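Local coordinates for cytoplasmic protein (Cryptococcus neoformans var. grubii serotype A, PDB 7LPO) that probably hydrolyses steryl beta-glucosides, as a sterylglucosidase of glycoside hydrolase family 5, at residues 225-230 / 359-364; 145-150 / 159-164; 734-739 / 743-748; 495-500 / 553-558. One frame throughout, in Å; residues are numbered along the deposited sequence.

How the contacts relate
Along the chain the contacts run in series, each closing before the next opens, in the order contact 2, contact 1, contact 4, contact 3. Contacts 1 and 2 are neighbours, their centres 17 Å apart, and they touch: Trp361 CH2 packs 3.2 Å from Ala163 O, on helix 159-163. Contact 4, between helices 490-512 and 547-559, lies on the opposite side of the chain's centre, about 35 Å from contact 2 between centres. Contact 3 belongs to the C-terminal domain, 26 Å from contact 4 and 67 Å from contact 1, again between centres. The four sites thus run from the loops of the TIM-barrel part to the C-terminal beta domain.

Contact 1: 225-230 / 359-364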
loop_
_atom_site.group_PDB
_atom_site.type_symbol
_atom_site.label_atom_id
_atom_site.label_comp_id
_atom_site.label_asym_id
_atom_site.label_seq_id
_atom_site.Cartn_x
_atom_site.Cartn_y
_atom_site.Cartn_z
ATOM N N CYS A 225 21.734 14.806 -17.219
ATOM C CA CYS A 225 20.374 14.568 -17.706
ATOM C C CYS A 225 19.528 15.811 -17.449
ATOM O O CYS A 225 18.775 15.914 -16.473
ATOM C CB CYS A 225 19.787 13.324 -17.055
ATOM S SG CYS A 225 20.628 11.808 -17.603
ATOM N N ILE A 226 19.662 16.769 -18.369
ATOM C CA ILE A 226 18.993 18.062 -18.298
ATOM C C ILE A 226 17.778 18.050 -19.215
ATOM O O ILE A 226 17.854 17.605 -20.366
ATOM C CB ILE A 226 19.959 19.201 -18.687
ATOM C CG1 ILE A 226 21.086 19.327 -17.662
ATOM C CG2 ILE A 226 19.195 20.513 -18.844
ATOM C CD1 ILE A 226 20.621 19.461 -16.236
ATOM N N ILE A 227 16.657 18.570 -18.722
ATOM C CA ILE A 227 15.401 18.566 -19.467
ATOM C C ILE A 227 14.600 19.787 -19.030
ATOM O O ILE A 227 14.376 20.003 -17.835
ATOM C CB ILE A 227 14.650 17.241 -19.231
ATOM C CG1 ILE A 227 13.267 17.257 -19.859
ATOM C CG2 ILE A 227 14.562 16.936 -17.731
ATOM C CD1 ILE A 227 12.650 15.877 -19.940
ATOM N N ASP A 228 14.201 20.620 -19.991
ATOM C CA ASP A 228 13.579 21.917 -19.690
ATOM C C ASP A 228 14.458 22.735 -18.746
ATOM O O ASP A 228 13.980 23.427 -17.842
ATOM C CB ASP A 228 12.179 21.743 -19.105
ATOM C CG ASP A 228 11.119 21.575 -20.175
ATOM O OD1 ASP A 228 11.463 21.675 -21.369
ATOM O OD2 ASP A 228 9.944 21.322 -19.825
ATOM N N GLY A 229 15.767 22.637 -18.948
ATOM C CA GLY A 229 16.704 23.350 -18.108
ATOM C C GLY A 229 16.810 22.857 -16.686
ATOM O O GLY A 229 17.513 23.488 -15.889
ATOM N N LYS A 230 16.150 21.749 -16.345
ATOM C CA LYS A 230 16.220 21.146 -15.018
ATOM C C LYS A 230 16.879 19.773 -15.093
ATOM O O LYS A 230 16.805 19.086 -16.112
ATOM C CB LYS A 230 14.828 20.942 -14.404
ATOM C CG LYS A 230 13.987 22.162 -14.144
ATOM C CD LYS A 230 12.580 21.683 -13.771
ATOM C CE LYS A 230 11.731 22.773 -13.134
ATOM N NZ LYS A 230 10.409 22.235 -12.662
ATOM N N LYS A 359 21.807 19.000 -24.359
ATOM C CA LYS A 359 22.694 18.411 -25.353
ATOM C C LYS A 359 23.663 17.392 -24.768
ATOM O O LYS A 359 24.196 16.570 -25.513
ATOM C CB LYS A 359 23.490 19.500 -26.080
ATOM C CG LYS A 359 22.703 20.292 -27.141
ATOM C CD LYS A 359 22.023 19.417 -28.214
ATOM C CE LYS A 359 22.872 18.210 -28.632
ATOM N NZ LYS A 359 22.332 17.538 -29.866
ATOM N N GLU A 360 23.917 17.404 -23.470
ATOM C CA GLU A 360 24.776 16.375 -22.897
ATOM C C GLU A 360 24.010 15.111 -22.506
ATOM O O GLU A 360 24.629 14.137 -22.063
ATOM C CB GLU A 360 25.543 16.937 -21.695
ATOM C CG GLU A 360 26.648 17.941 -22.076
ATOM C CD GLU A 360 27.421 17.554 -23.347
ATOM O OE1 GLU A 360 27.086 18.079 -24.441
ATOM O OE2 GLU A 360 28.353 16.721 -23.252
ATOM N N TRP A 361 22.693 15.087 -22.684
ATOM C CA TRP A 361 21.892 13.889 -22.431
ATOM C C TRP A 361 21.954 13.021 -23.675
ATOM O O TRP A 361 21.120 13.134 -24.572
ATOM C CB TRP A 361 20.448 14.244 -22.102
ATOM C CG TRP A 361 19.673 13.108 -21.500
ATOM C CD1 TRP A 361 19.886 11.763 -21.686
ATOM C CD2 TRP A 361 18.564 13.214 -20.601
ATOM N NE1 TRP A 361 18.973 11.031 -20.962
ATOM C CE2 TRP A 361 18.153 11.895 -20.285
ATOM C CE3 TRP A 361 17.878 14.294 -20.034
ATOM C CZ2 TRP A 361 17.096 11.632 -19.435
ATOM C CZ3 TRP A 361 16.832 14.035 -19.185
ATOM C CH2 TRP A 361 16.447 12.708 -18.888
ATOM N N ALA A 362 22.954 12.145 -23.734
ATOM C CA ALA A 362 23.098 11.270 -24.888
ATOM C C ALA A 362 21.891 10.348 -24.993
ATOM O O ALA A 362 21.420 9.795 -23.995
ATOM C CB ALA A 362 24.381 10.452 -24.775
ATOM N N LEU A 363 21.372 10.207 -26.206
ATOM C CA LEU A 363 20.239 9.344 -26.484
ATOM C C LEU A 363 20.696 8.125 -27.274
ATOM O O LEU A 363 21.753 8.121 -27.907
ATOM C CB LEU A 363 19.155 10.104 -27.250
ATOM C CG LEU A 363 18.434 11.179 -26.430
ATOM C CD1 LEU A 363 17.595 12.073 -27.350
ATOM C CD2 LEU A 363 17.581 10.550 -25.358
ATOM N N GLY A 364 19.889 7.072 -27.205
ATOM C CA GLY A 364 20.175 5.879 -27.971
ATOM C C GLY A 364 21.355 5.077 -27.486
ATOM O O GLY A 364 21.796 4.168 -28.191
#
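The backbones at Cys225 and Trp361 come within 5.0 Å, measured between the CA of Cys225 and the CA of Trp361, where Trp361 forms the centre of an inverse gamma turn and Cys225 leads into strand 226-227. From there the chain closes a type I' turn from Ile227 to Lys230. The indole of Trp361 carries the contact. Its CG stands anti to the backbone N (chi1 -165°), which swings the ring under Cys225. Over one face, Cys225 CB sits 3.5 Å from the centroid of the Trp361 six-membered ring, only 7° off its normal, a CH-pi contact. Cys225 SG continues across the same indole to 3.8 Å from the centroid of the five-membered ring of Trp361. At the benzo edge, near the ring plane, Ile226 O approaches Trp361 CE3 at 3.3 Å, while Ile227 CB meets Trp361 CZ3 obliquely at 3.9 Å. Arg357 adds a cation-pi contact to the indole, and Ile232 of helix 232-254 also packs on it. No hydrogen bond joins the two segments themselves; backbone bonds of Ile226 with Gly358 and Asp228 with Thr356 tie the loop to the hairpin. Geometrically, it is a cysteine sulfur-aromatic contact at the base of a small two-stranded beta hairpin.

Contact 2: 145-150 / 159-164; sequences DVWSRF and WTLYAC
Trp147 and Thr160 form the tight side of a contact within the TIM-barrel fold of family 5, between the loop that follows strand 137-143 and helix 159-163. Trp147 NE1 donates the only hydrogen bond across the segments, to Thr160 OG1 at 3.0 Å. With an N-H...O angle of 147° and the oxygen tilted 16° from the indole plane, the bond is moderately bent. Thr160 OG1 also bonds Pro157 O; since that carbonyl can only accept, the hydroxyl is gripped from two directions, taking one proton and giving another. Thr160 CB lies in the plane of the indole, at its edge, 3.8 Å from Trp147 CZ2. Asn208 and Ile211 of helix 206-221 also pack on the indole, and Ile211 reaches Cys164 as well.

Looser contacts spread from Leu161, loose by distance and not by exposure, since all five touching residues are buried. Its two methyls divide the work: Leu161 CD1 approaches Trp147 NE1 at 4.0 Å, close to the indole plane, whereas the other branch reaches Phe150. Ser148 OG, whose polar partner is Thr151 OG1, stands 3.7 Å from Leu161 CD1. Lastly, Leu161 CD2 rests 3.9 Å from Phe150 CB, touching the methylene and not the ring.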
loop_
_atom_site.group_PDB
_atom_site.type_symbol
_atom_site.label_atom_id
_atom_site.label_comp_id
_atom_site.label_asym_id
_atom_site.label_seq_id
_atom_site.Cartn_x
_atom_site.Cartn_y
_atom_site.Cartn_z
ATOM N N ASP A 145 3.203 1.285 -8.386
ATOM C CA ASP A 145 3.899 0.019 -8.226
ATOM C C ASP A 145 4.892 -0.073 -9.370
ATOM O O ASP A 145 4.506 0.086 -10.530
ATOM C CB ASP A 145 2.939 -1.175 -8.251
ATOM C CG ASP A 145 1.928 -1.130 -7.138
ATOM O OD1 ASP A 145 2.306 -1.449 -5.984
ATOM O OD2 ASP A 145 0.757 -0.780 -7.414
ATOM N N VAL A 146 6.160 -0.304 -9.038
ATOM C CA VAL A 146 7.259 -0.390 -9.998
ATOM C C VAL A 146 7.136 0.693 -11.062
ATOM O O VAL A 146 7.255 0.429 -12.267
ATOM C CB VAL A 146 7.355 -1.800 -10.613
ATOM C CG1 VAL A 146 7.760 -2.797 -9.529
ATOM C CG2 VAL A 146 6.060 -2.242 -11.235
ATOM N N TRP A 147 6.922 1.920 -10.582
ATOM C CA TRP A 147 6.898 3.183 -11.318
ATOM C C TRP A 147 5.615 3.427 -12.103
ATOM O O TRP A 147 5.027 4.507 -11.975
ATOM C CB TRP A 147 8.086 3.314 -12.278
ATOM C CG TRP A 147 8.090 4.664 -12.973
ATOM C CD1 TRP A 147 7.791 4.911 -14.275
ATOM C CD2 TRP A 147 8.361 5.942 -12.379
ATOM N NE1 TRP A 147 7.862 6.257 -14.535
ATOM C CE2 TRP A 147 8.210 6.913 -13.388
ATOM C CE3 TRP A 147 8.705 6.358 -11.089
ATOM C CZ2 TRP A 147 8.404 8.272 -13.151
ATOM C CZ3 TRP A 147 8.909 7.702 -10.858
ATOM C CH2 TRP A 147 8.756 8.648 -11.884
ATOM N N SER A 148 5.182 2.463 -12.917
ATOM C CA SER A 148 4.040 2.694 -13.799
ATOM C C SER A 148 3.531 1.382 -14.373
ATOM O O SER A 148 4.223 0.366 -14.339
ATOM C CB SER A 148 4.412 3.636 -14.951
ATOM O OG SER A 148 5.412 3.048 -15.765
ATOM N N ARG A 149 2.313 1.427 -14.928
ATOM C CA ARG A 149 1.788 0.273 -15.665
ATOM C C ARG A 149 2.730 -0.143 -16.791
ATOM O O ARG A 149 2.892 -1.334 -17.077
ATOM C CB ARG A 149 0.419 0.587 -16.268
ATOM C CG ARG A 149 -0.701 0.820 -15.291
ATOM C CD ARG A 149 -2.053 0.858 -16.007
ATOM N NE ARG A 149 -2.170 1.958 -16.974
ATOM C CZ ARG A 149 -2.597 1.818 -18.228
ATOM N NH1 ARG A 149 -2.942 0.628 -18.694
ATOM N NH2 ARG A 149 -2.684 2.876 -19.023
ATOM N N PHE A 150 3.339 0.832 -17.459
ATOM C CA PHE A 150 4.210 0.585 -18.605
ATOM C C PHE A 150 5.546 -0.012 -18.205
ATOM O O PHE A 150 6.282 -0.461 -19.086
ATOM C CB PHE A 150 4.349 1.910 -19.361
ATOM C CG PHE A 150 3.034 2.644 -19.451
ATOM C CD1 PHE A 150 2.033 2.184 -20.291
ATOM C CD2 PHE A 150 2.765 3.719 -18.627
ATOM C CE1 PHE A 150 0.818 2.798 -20.338
ATOM C CE2 PHE A 150 1.540 4.341 -18.667
ATOM C CZ PHE A 150 0.561 3.881 -19.523
ATOM N N TRP A 159 4.306 9.233 -20.546
ATOM C CA TRP A 159 5.291 10.175 -21.047
ATOM C C TRP A 159 6.498 10.310 -20.126
ATOM O O TRP A 159 7.521 10.842 -20.567
ATOM C CB TRP A 159 4.651 11.545 -21.302
ATOM C CG TRP A 159 3.941 12.214 -20.147
ATOM C CD1 TRP A 159 2.597 12.276 -19.945
ATOM C CD2 TRP A 159 4.540 12.957 -19.081
ATOM N NE1 TRP A 159 2.318 13.004 -18.815
ATOM C CE2 TRP A 159 3.496 13.432 -18.265
ATOM C CE3 TRP A 159 5.858 13.268 -18.740
ATOM C CZ2 TRP A 159 3.727 14.190 -17.125
ATOM C CZ3 TRP A 159 6.087 14.022 -17.607
ATOM C CH2 TRP A 159 5.027 14.475 -16.810
ATOM N N THR A 160 6.424 9.830 -18.876
ATOM C CA THR A 160 7.609 9.891 -18.021
ATOM C C THR A 160 8.706 8.963 -18.529
ATOM O O THR A 160 9.894 9.265 -18.372
ATOM C CB THR A 160 7.277 9.544 -16.561
ATOM O OG1 THR A 160 6.727 8.218 -16.470
ATOM C CG2 THR A 160 6.302 10.563 -15.983
ATOM N N LEU A 161 8.333 7.833 -19.132
ATOM C CA LEU A 161 9.332 6.953 -19.734
ATOM C C LEU A 161 10.104 7.670 -20.838
ATOM O O LEU A 161 11.339 7.597 -20.906
ATOM C CB LEU A 161 8.659 5.703 -20.297
ATOM C CG LEU A 161 8.395 4.553 -19.330
ATOM C CD1 LEU A 161 7.350 4.975 -18.331
ATOM C CD2 LEU A 161 7.940 3.309 -20.081
ATOM N N TYR A 162 9.383 8.339 -21.739
ATOM C CA TYR A 162 10.042 9.098 -22.791
ATOM C C TYR A 162 10.910 10.199 -22.206
ATOM O O TYR A 162 12.024 10.435 -22.681
ATOM C CB TYR A 162 8.996 9.679 -23.731
ATOM C CG TYR A 162 8.359 8.665 -24.624
ATOM C CD1 TYR A 162 9.061 8.114 -25.687
ATOM C CD2 TYR A 162 7.062 8.250 -24.414
ATOM C CE1 TYR A 162 8.486 7.197 -26.520
ATOM C CE2 TYR A 162 6.474 7.328 -25.249
ATOM C CZ TYR A 162 7.192 6.811 -26.304
ATOM O OH TYR A 162 6.609 5.893 -27.136
ATOM N N ALA A 163 10.430 10.871 -21.157
ATOM C CA ALA A 163 11.248 11.891 -20.512
ATOM C C ALA A 163 12.571 11.313 -20.020
ATOM O O ALA A 163 13.596 12.011 -20.040
ATOM C CB ALA A 163 10.476 12.534 -19.366
ATOM N N CYS A 164 12.572 10.042 -19.601
ATOM C CA CYS A 164 13.770 9.353 -19.131
ATOM C C CYS A 164 14.591 8.739 -20.260
ATOM O O CYS A 164 15.589 8.062 -19.985
ATOM C CB CYS A 164 13.388 8.262 -18.126
ATOM S SG CYS A 164 12.700 8.940 -16.577
#

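Contact 3: 734-739 / 743-748; sequences VTIVAS and VEIQGQ
Ile736 faces Val743 and Ile745 across a gap between two strands that share no hydrogen bond. Segments 734-738 and 743-746 run at 150° to one another, roughly antiparallel, with their axes 9.4 Å apart at closest approach. That spacing is about twice that of paired strands, so the two meet by their side chains, face to face.

Apolar contacts account for everything across the gap. Ile736 is the central residue. With chi1 at -63°, its CG1 branch lies anti to the carbonyl carbon and CG2 anti to the backbone N, so the two branches part toward different partners. Ile736 CD1 touches Ile745 CG2 at 3.8 Å, while Ile736 CG2 meets Val743 CG2 at 4.0 Å. Val743 CG2 also stands 4.2 Å from Ile736 CD1, so one methyl of the valine touches both branches of the isoleucine. Ile736 points against the direction of Val743 and of Ile745 as it passes each, so the chains interleave. At the margins the fit is slacker: Ala738 CB lies 4.3 Å from Val743 CG1, and Val734 CG2 reaches Ile745 CD1 only at 4.5 Å. Ile745 is solvent-exposed, placing this end of the layer at the surface.

Backbone hydrogen bonding goes to other strands. Thr735, Val737 and Ser739 pair with strand 761-770, and Glu744 pairs with Arg751 of strand 749-753. Ile766 packs against both Ile736 and Val743, extending the apolar layer.

Consecutive strands joined by a short connection yet belonging to different sheets make a beta-arch, and the interleaved layer is that of a beta-sandwich, consistent with the family 5 C-terminal domain.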
loop_
_atom_site.group_PDB
_atom_site.type_symbol
_atom_site.label_atom_id
_atom_site.label_comp_id
_atom_site.label_asym_id
_atom_site.label_seq_id
_atom_site.Cartn_x
_atom_site.Cartn_y
_atom_site.Cartn_z
ATOM N N VAL A 734 -25.602 -11.801 22.848
ATOM C CA VAL A 734 -24.295 -11.910 23.481
ATOM C C VAL A 734 -24.424 -11.831 24.997
ATOM O O VAL A 734 -25.398 -11.308 25.543
ATOM C CB VAL A 734 -23.318 -10.809 23.009
ATOM C CG1 VAL A 734 -23.018 -10.916 21.523
ATOM C CG2 VAL A 734 -23.884 -9.418 23.338
ATOM N N THR A 735 -23.391 -12.337 25.671
ATOM C CA THR A 735 -23.183 -12.163 27.101
ATOM C C THR A 735 -21.982 -11.247 27.299
ATOM O O THR A 735 -20.944 -11.444 26.662
ATOM C CB THR A 735 -22.948 -13.509 27.789
ATOM O OG1 THR A 735 -24.186 -14.236 27.856
ATOM C CG2 THR A 735 -22.403 -13.295 29.207
ATOM N N ILE A 736 -22.124 -10.251 28.169
ATOM C CA ILE A 736 -21.106 -9.231 28.386
ATOM C C ILE A 736 -20.718 -9.216 29.859
ATOM O O ILE A 736 -21.589 -9.199 30.736
ATOM C CB ILE A 736 -21.604 -7.842 27.948
ATOM C CG1 ILE A 736 -21.894 -7.830 26.438
ATOM C CG2 ILE A 736 -20.591 -6.775 28.327
ATOM C CD1 ILE A 736 -22.712 -6.646 25.983
ATOM N N VAL A 737 -19.415 -9.202 30.126
ATOM C CA VAL A 737 -18.875 -9.131 31.480
ATOM C C VAL A 737 -17.887 -7.971 31.510
ATOM O O VAL A 737 -16.813 -8.048 30.901
ATOM C CB VAL A 737 -18.193 -10.440 31.901
ATOM C CG1 VAL A 737 -17.645 -10.329 33.321
ATOM C CG2 VAL A 737 -19.170 -11.601 31.793
ATOM N N ALA A 738 -18.247 -6.898 32.207
ATOM C CA ALA A 738 -17.384 -5.738 32.370
ATOM C C ALA A 738 -16.967 -5.595 33.829
ATOM O O ALA A 738 -17.777 -5.789 34.740
ATOM C CB ALA A 738 -18.083 -4.462 31.894
ATOM N N SER A 739 -15.697 -5.246 34.044
ATOM C CA SER A 739 -15.152 -5.174 35.393
ATOM C C SER A 739 -15.630 -3.933 36.138
ATOM O O SER A 739 -15.719 -3.951 37.370
ATOM C CB SER A 739 -13.624 -5.180 35.337
ATOM O OG SER A 739 -13.158 -4.035 34.639
ATOM N N VAL A 743 -23.114 -1.057 30.540
ATOM C CA VAL A 743 -23.083 -1.207 29.089
ATOM C C VAL A 743 -24.501 -1.266 28.534
ATOM O O VAL A 743 -25.457 -1.611 29.231
ATOM C CB VAL A 743 -22.316 -2.478 28.650
ATOM C CG1 VAL A 743 -20.994 -2.613 29.402
ATOM C CG2 VAL A 743 -23.174 -3.718 28.893
ATOM N N GLU A 744 -24.620 -0.942 27.248
ATOM C CA GLU A 744 -25.850 -1.151 26.498
ATOM C C GLU A 744 -25.481 -1.328 25.032
ATOM O O GLU A 744 -24.546 -0.697 24.536
ATOM C CB GLU A 744 -26.838 0.006 26.692
ATOM C CG GLU A 744 -26.608 1.198 25.808
ATOM C CD GLU A 744 -27.769 2.184 25.842
ATOM O OE1 GLU A 744 -28.397 2.335 26.915
ATOM O OE2 GLU A 744 -28.051 2.807 24.791
ATOM N N ILE A 745 -26.221 -2.192 24.343
ATOM C CA ILE A 745 -25.957 -2.514 22.947
ATOM C C ILE A 745 -27.079 -1.957 22.083
ATOM O O ILE A 745 -28.249 -1.961 22.485
ATOM C CB ILE A 745 -25.820 -4.035 22.729
ATOM C CG1 ILE A 745 -27.075 -4.760 23.217
ATOM C CG2 ILE A 745 -24.603 -4.599 23.465
ATOM C CD1 ILE A 745 -27.079 -6.271 22.965
ATOM N N GLN A 746 -26.721 -1.498 20.885
ATOM C CA GLN A 746 -27.695 -1.068 19.886
ATOM C C GLN A 746 -27.141 -1.440 18.519
ATOM O O GLN A 746 -26.024 -1.048 18.180
ATOM C CB GLN A 746 -27.967 0.436 19.978
ATOM C CG GLN A 746 -28.597 1.024 18.716
ATOM C CD GLN A 746 -29.038 2.470 18.884
ATOM O OE1 GLN A 746 -28.236 3.341 19.223
ATOM N NE2 GLN A 746 -30.322 2.732 18.649
ATOM N N GLY A 747 -27.907 -2.187 17.740
ATOM C CA GLY A 747 -27.411 -2.623 16.442
ATOM C C GLY A 747 -26.125 -3.408 16.616
ATOM O O GLY A 747 -26.075 -4.393 17.353
ATOM N N GLN A 748 -25.057 -2.963 15.953
ATOM C CA GLN A 748 -23.737 -3.559 16.104
ATOM C C GLN A 748 -22.821 -2.728 17.002
ATOM O O GLN A 748 -21.593 -2.844 16.907
ATOM C CB GLN A 748 -23.091 -3.754 14.732
ATOM C CG GLN A 748 -23.786 -4.803 13.876
ATOM C CD GLN A 748 -23.107 -4.995 12.539
ATOM O OE1 GLN A 748 -22.517 -6.043 12.270
ATOM N NE2 GLN A 748 -23.177 -3.975 11.693
#

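Contact 4: 495-500 / 553-558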
loop_
_atom_site.group_PDB
_atom_site.type_symbol
_atom_site.label_atom_id
_atom_site.label_comp_id
_atom_site.label_asym_id
_atom_site.label_seq_id
_atom_site.Cartn_x
_atom_site.Cartn_y
_atom_site.Cartn_z
ATOM N N LYS A 495 1.898 -15.588 17.179
ATOM C CA LYS A 495 2.633 -14.757 18.126
ATOM C C LYS A 495 3.813 -14.080 17.449
ATOM O O LYS A 495 4.131 -12.922 17.741
ATOM C CB LYS A 495 3.104 -15.611 19.301
ATOM C CG LYS A 495 3.801 -14.835 20.408
ATOM C CD LYS A 495 4.116 -15.751 21.593
ATOM C CE LYS A 495 4.846 -15.013 22.716
ATOM N NZ LYS A 495 6.050 -15.774 23.189
ATOM N N MET A 496 4.469 -14.787 16.531
ATOM C CA MET A 496 5.621 -14.225 15.841
ATOM C C MET A 496 5.214 -13.059 14.947
ATOM O O MET A 496 5.867 -12.008 14.958
ATOM C CB MET A 496 6.310 -15.327 15.039
ATOM C CG MET A 496 7.567 -14.891 14.341
ATOM S SD MET A 496 7.184 -14.392 12.668
ATOM C CE MET A 496 6.885 -15.990 11.906
ATOM N N ILE A 497 4.118 -13.212 14.193
ATOM C CA ILE A 497 3.682 -12.137 13.308
ATOM C C ILE A 497 3.203 -10.941 14.118
ATOM O O ILE A 497 3.471 -9.788 13.767
ATOM C CB ILE A 497 2.611 -12.651 12.326
ATOM C CG1 ILE A 497 3.219 -13.800 11.526
ATOM C CG2 ILE A 497 2.125 -11.523 11.423
ATOM C CD1 ILE A 497 2.563 -14.088 10.217
ATOM N N GLN A 498 2.518 -11.192 15.229
ATOM C CA GLN A 498 2.151 -10.093 16.113
ATOM C C GLN A 498 3.394 -9.377 16.630
ATOM O O GLN A 498 3.386 -8.151 16.802
ATOM C CB GLN A 498 1.310 -10.621 17.271
ATOM C CG GLN A 498 0.681 -9.550 18.114
ATOM C CD GLN A 498 -0.212 -10.132 19.188
ATOM O OE1 GLN A 498 0.233 -10.383 20.298
ATOM N NE2 GLN A 498 -1.476 -10.366 18.853
ATOM N N GLY A 499 4.471 -10.122 16.878
ATOM C CA GLY A 499 5.721 -9.489 17.265
ATOM C C GLY A 499 6.326 -8.634 16.169
ATOM O O GLY A 499 6.928 -7.594 16.450
ATOM N N GLU A 500 6.154 -9.044 14.908
ATOM C CA GLU A 500 6.638 -8.218 13.807
ATOM C C GLU A 500 5.904 -6.883 13.750
ATOM O O GLU A 500 6.518 -5.840 13.511
ATOM C CB GLU A 500 6.488 -8.967 12.483
ATOM C CG GLU A 500 7.460 -10.124 12.306
ATOM C CD GLU A 500 7.412 -10.711 10.895
ATOM O OE1 GLU A 500 6.547 -11.561 10.624
ATOM O OE2 GLU A 500 8.244 -10.320 10.054
ATOM N N MET A 553 -5.731 -14.871 7.024
ATOM C CA MET A 553 -6.315 -13.565 7.310
ATOM C C MET A 553 -6.365 -13.297 8.815
ATOM O O MET A 553 -5.985 -12.221 9.275
ATOM C CB MET A 553 -7.725 -13.497 6.722
ATOM C CG MET A 553 -8.388 -12.140 6.765
ATOM S SD MET A 553 -7.798 -11.026 5.453
ATOM C CE MET A 553 -7.030 -9.816 6.387
ATOM N N ASP A 554 -6.868 -14.274 9.576
ATOM C CA ASP A 554 -7.024 -14.094 11.022
ATOM C C ASP A 554 -5.682 -13.928 11.727
ATOM O O ASP A 554 -5.592 -13.183 12.706
ATOM C CB ASP A 554 -7.793 -15.290 11.595
ATOM C CG ASP A 554 -8.101 -15.146 13.071
ATOM O OD1 ASP A 554 -8.541 -14.062 13.502
ATOM O OD2 ASP A 554 -7.903 -16.129 13.812
ATOM N N CYS A 555 -4.634 -14.599 11.245
ATOM C CA CYS A 555 -3.297 -14.390 11.798
ATOM C C CYS A 555 -2.815 -12.960 11.558
ATOM O O CYS A 555 -2.308 -12.297 12.472
ATOM C CB CYS A 555 -2.321 -15.392 11.187
ATOM S SG CYS A 555 -0.605 -15.082 11.629
ATOM N N SER A 556 -2.987 -12.455 10.336
ATOM C CA SER A 556 -2.564 -11.087 10.058
ATOM C C SER A 556 -3.399 -10.084 10.843
ATOM O O SER A 556 -2.864 -9.087 11.347
ATOM C CB SER A 556 -2.649 -10.799 8.560
ATOM O OG SER A 556 -1.462 -11.217 7.918
ATOM N N MET A 557 -4.712 -10.320 10.959
ATOM C CA MET A 557 -5.558 -9.401 11.715
ATOM C C MET A 557 -5.272 -9.482 13.218
ATOM O O MET A 557 -5.253 -8.460 13.914
ATOM C CB MET A 557 -7.030 -9.700 11.436
ATOM C CG MET A 557 -7.505 -9.359 10.037
ATOM S SD MET A 557 -7.305 -7.605 9.647
ATOM C CE MET A 557 -5.840 -7.664 8.619
ATOM N N ASN A 558 -5.080 -10.689 13.746
ATOM C CA ASN A 558 -4.715 -10.819 15.155
ATOM C C ASN A 558 -3.418 -10.084 15.455
ATOM O O ASN A 558 -3.229 -9.587 16.569
ATOM C CB ASN A 558 -4.589 -12.297 15.531
ATOM C CG ASN A 558 -4.150 -12.507 16.992
ATOM O OD1 ASN A 558 -4.899 -12.226 17.924
ATOM N ND2 ASN A 558 -2.934 -13.002 17.182
HETATM O O HOH W 1 -3.986 -11.239 20.426
#
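Ile497 and Gln498 on helix 490-512 pack against Cys555 and Asn558 on helix 547-559, where the backbones run close: the CA atoms of Gln498 and Asn558 are 7.0 Å apart, and the spacing from Ile497 CA to Ser556 CA is 7.1 Å.

In the buried part, Ile497 CD1 presses on Cys555 SG at 3.6 Å, and Ile497 CG1 follows at 4.0 Å from that same Cys555 SG, so the sulfur lies alongside the delta end of the isoleucine.

The polar part is gathered at Gln498. Its CG is anti to the backbone N and its chain extended beyond, which carries the amide across to the other helix. Gln498 NE2 donates to Asn558 O at 3.0 Å with an N-H...O angle of 153°. The carbonyl oxygen lies near the Gln498 amide plane, but the donor sits 45° out of the plane of the Asn558 carbonyl, so the bond does not follow a lone pair. A water accepts from Gln498 NE2 at 3.1 Å and stands 2.8 Å from Asn558 OD1, bridging the two amides, whose planes are 40° apart. Arg494, one turn before Gln498, packs on Cys555 and Asn558 and forms a salt bridge with Asp554.

Helices 490-512 and 547-559 lead toward strands 518-522 and 567-570 respectively; neighbouring helices, each followed by one of two parallel-paired strands, are consistent with the outer helical layer of a TIM barrel.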